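Local coordinates for acidocalcisomal pyrophosphatase (Trypanosoma brucei brucei, PDB 5CUY), which probably hydrolyses inorganic pyrophosphate to phosphate with the help of magnesium, as a soluble enzyme of the PPase family, at residues Q275-T280 with N292-A297. The protein carries 1 engineered substitution. Residues are numbered along the deposited sequence; the frame is centred on the assembly and turned at random.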
loop_
_atom_site.group_PDB
_atom_site.type_symbol
_atom_site.label_atom_id
_atom_site.label_comp_id
_atom_site.label_asym_id
_atom_site.label_seq_id
_atom_site.Cartn_x
_atom_site.Cartn_y
_atom_site.Cartn_z
ATOM N N GLN D 275 -6.394 -23.945 -19.320
ATOM C CA GLN D 275 -6.795 -25.306 -18.932
ATOM C C GLN D 275 -8.197 -25.379 -18.332
ATOM O O GLN D 275 -8.416 -26.047 -17.285
ATOM C CB GLN D 275 -5.771 -25.894 -17.928
ATOM C CG GLN D 275 -4.309 -25.765 -18.420
ATOM C CD GLN D 275 -3.217 -26.300 -17.448
ATOM O OE1 GLN D 275 -3.355 -26.247 -16.222
ATOM N NE2 GLN D 275 -2.108 -26.764 -18.016
ATOM N N THR D 276 -9.139 -24.686 -18.972
ATOM C CA THR D 276 -10.532 -24.674 -18.502
ATOM C C THR D 276 -11.408 -24.840 -19.725
ATOM O O THR D 276 -11.003 -24.466 -20.813
ATOM C CB THR D 276 -10.917 -23.339 -17.775
ATOM O OG1 THR D 276 -10.885 -22.259 -18.708
ATOM C CG2 THR D 276 -9.976 -23.030 -16.590
ATOM N N TRP D 277 -12.593 -25.409 -19.557
ATOM C CA TRP D 277 -13.507 -25.641 -20.678
ATOM C C TRP D 277 -14.921 -25.797 -20.179
ATOM O O TRP D 277 -15.222 -26.677 -19.357
ATOM C CB TRP D 277 -13.145 -26.914 -21.405
ATOM C CG TRP D 277 -13.990 -27.199 -22.589
ATOM C CD1 TRP D 277 -14.826 -28.284 -22.783
ATOM C CD2 TRP D 277 -14.007 -26.464 -23.816
ATOM N NE1 TRP D 277 -15.348 -28.269 -24.068
ATOM C CE2 TRP D 277 -14.860 -27.162 -24.719
ATOM C CE3 TRP D 277 -13.382 -25.288 -24.246
ATOM C CZ2 TRP D 277 -15.089 -26.714 -26.024
ATOM C CZ3 TRP D 277 -13.609 -24.848 -25.533
ATOM C CH2 TRP D 277 -14.455 -25.560 -26.414
ATOM N N GLU D 278 -15.791 -24.935 -20.683
ATOM C CA GLU D 278 -17.189 -24.972 -20.322
ATOM C C GLU D 278 -17.891 -25.582 -21.520
ATOM O O GLU D 278 -17.977 -24.984 -22.576
ATOM C CB GLU D 278 -17.617 -23.556 -20.010
ATOM C CG GLU D 278 -17.041 -23.130 -18.672
ATOM C CD GLU D 278 -18.008 -23.409 -17.526
ATOM O OE1 GLU D 278 -18.746 -22.479 -17.158
ATOM O OE2 GLU D 278 -18.071 -24.542 -17.004
ATOM N N SER D 279 -18.399 -26.788 -21.345
ATOM C CA SER D 279 -18.991 -27.512 -22.455
ATOM C C SER D 279 -20.458 -27.390 -22.807
ATOM O O SER D 279 -21.328 -27.478 -21.952
ATOM C CB SER D 279 -18.677 -29.000 -22.310
ATOM O OG SER D 279 -19.420 -29.740 -23.268
ATOM N N THR D 280 -20.730 -27.239 -24.094
ATOM C CA THR D 280 -22.110 -27.155 -24.521
ATOM C C THR D 280 -22.699 -28.551 -24.434
ATOM O O THR D 280 -23.713 -28.826 -25.024
ATOM C CB THR D 280 -22.249 -26.672 -25.970
ATOM O OG1 THR D 280 -21.376 -27.433 -26.796
ATOM C CG2 THR D 280 -21.889 -25.220 -26.100
ATOM N N ASN D 292 -18.786 -23.798 -24.740
ATOM C CA ASN D 292 -17.608 -24.255 -25.509
ATOM C C ASN D 292 -16.528 -23.188 -25.541
ATOM O O ASN D 292 -16.157 -22.675 -26.610
ATOM C CB ASN D 292 -17.983 -24.650 -26.947
ATOM C CG ASN D 292 -18.444 -26.098 -27.050
ATOM O OD1 ASN D 292 -18.187 -26.913 -26.154
ATOM N ND2 ASN D 292 -19.115 -26.430 -28.142
ATOM N N ASP D 293 -15.987 -22.900 -24.361
ATOM C CA ASP D 293 -14.988 -21.847 -24.219
ATOM C C ASP D 293 -14.352 -21.847 -22.815
ATOM O O ASP D 293 -14.935 -22.347 -21.854
ATOM C CB ASP D 293 -15.713 -20.528 -24.457
ATOM C CG ASP D 293 -14.913 -19.561 -25.241
ATOM O OD1 ASP D 293 -14.412 -19.943 -26.326
ATOM O OD2 ASP D 293 -14.802 -18.403 -24.776
ATOM N N PRO D 294 -13.129 -21.313 -22.691
ATOM C CA PRO D 294 -12.442 -21.248 -21.398
ATOM C C PRO D 294 -13.251 -20.253 -20.580
ATOM O O PRO D 294 -13.927 -19.378 -21.148
ATOM C CB PRO D 294 -11.065 -20.709 -21.772
ATOM C CG PRO D 294 -10.852 -21.220 -23.139
ATOM C CD PRO D 294 -12.202 -20.954 -23.773
ATOM N N VAL D 295 -13.203 -20.368 -19.261
ATOM C CA VAL D 295 -14.000 -19.480 -18.454
ATOM C C VAL D 295 -13.362 -18.133 -18.457
ATOM O O VAL D 295 -12.136 -18.009 -18.422
ATOM C CB VAL D 295 -14.157 -19.982 -17.000
ATOM C CG1 VAL D 295 -13.981 -21.475 -16.946
ATOM C CG2 VAL D 295 -13.189 -19.268 -16.077
ATOM N N ASP D 296 -14.197 -17.114 -18.484
ATOM C CA ASP D 296 -13.686 -15.790 -18.531
ATOM C C ASP D 296 -13.378 -15.159 -17.184
ATOM O O ASP D 296 -13.796 -15.633 -16.149
ATOM C CB ASP D 296 -14.671 -14.932 -19.328
ATOM C CG ASP D 296 -14.697 -15.308 -20.825
ATOM O OD1 ASP D 296 -13.646 -15.152 -21.515
ATOM O OD2 ASP D 296 -15.751 -15.764 -21.315
ATOM N N ALA D 297 -12.585 -14.107 -17.173
ATOM C CA ALA D 297 -12.377 -13.450 -15.910
ATOM C C ALA D 297 -12.172 -11.966 -16.151
ATOM O O ALA D 297 -11.891 -11.521 -17.262
ATOM C CB ALA D 297 -11.236 -14.039 -15.144
#
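One face of the Trp277 indole lies over the backbone between Asn292 and Asp293, a clear case of an aromatic side chain stacked on the main chain of a metal-binding loop. Asp293 N sits 3.3 Å above the ring plane, displaced toward the rim of the benzene half, and Asn292 CA lies over the same face. The Asn292 amide, turned only 19° from the indole plane, brings OD1 to 3.1 Å from Trp277 CZ2. With CG of Trp277 anti to its backbone N (chi1 -178°), the side chain starts away from the loop, and the turn about the next bond lays the six-membered ring over it. Asn292 OD1 also accepts a hydrogen bond from Thr280 N at 3.3 Å, nearly straight at 174°, with the donor well above the amide plane rather than at a lone pair.

Next to the stack, Glu278 N donates to Asp293 O (3.0 Å), while Glu278 O receives weak bonds from both Asn292 N and Asp293 N, the pattern of a G1 beta bulge. Farther along, Thr276 OG1 accepts a hydrogen bond from Val295 N at 3.0 Å and in turn donates to Phe273 O, so one hydroxyl links Val295 N to the main chain just after strand 269-272.

The loop thus held carries Asp293, a magnesium ligand seen in a structure of this protein, although that ion is not bound to this chain, and leads to Asp296, which binds magnesium here with Asp291 and Asp328. Phe152 of a second subunit meets the Trp277 ring edge-to-face; helix 388-410 packs against the contact, Leu405 on Trp277 and Ser398 on Thr276 and Val295, and strand 296-299 runs on between strands 269-272 and 326-335.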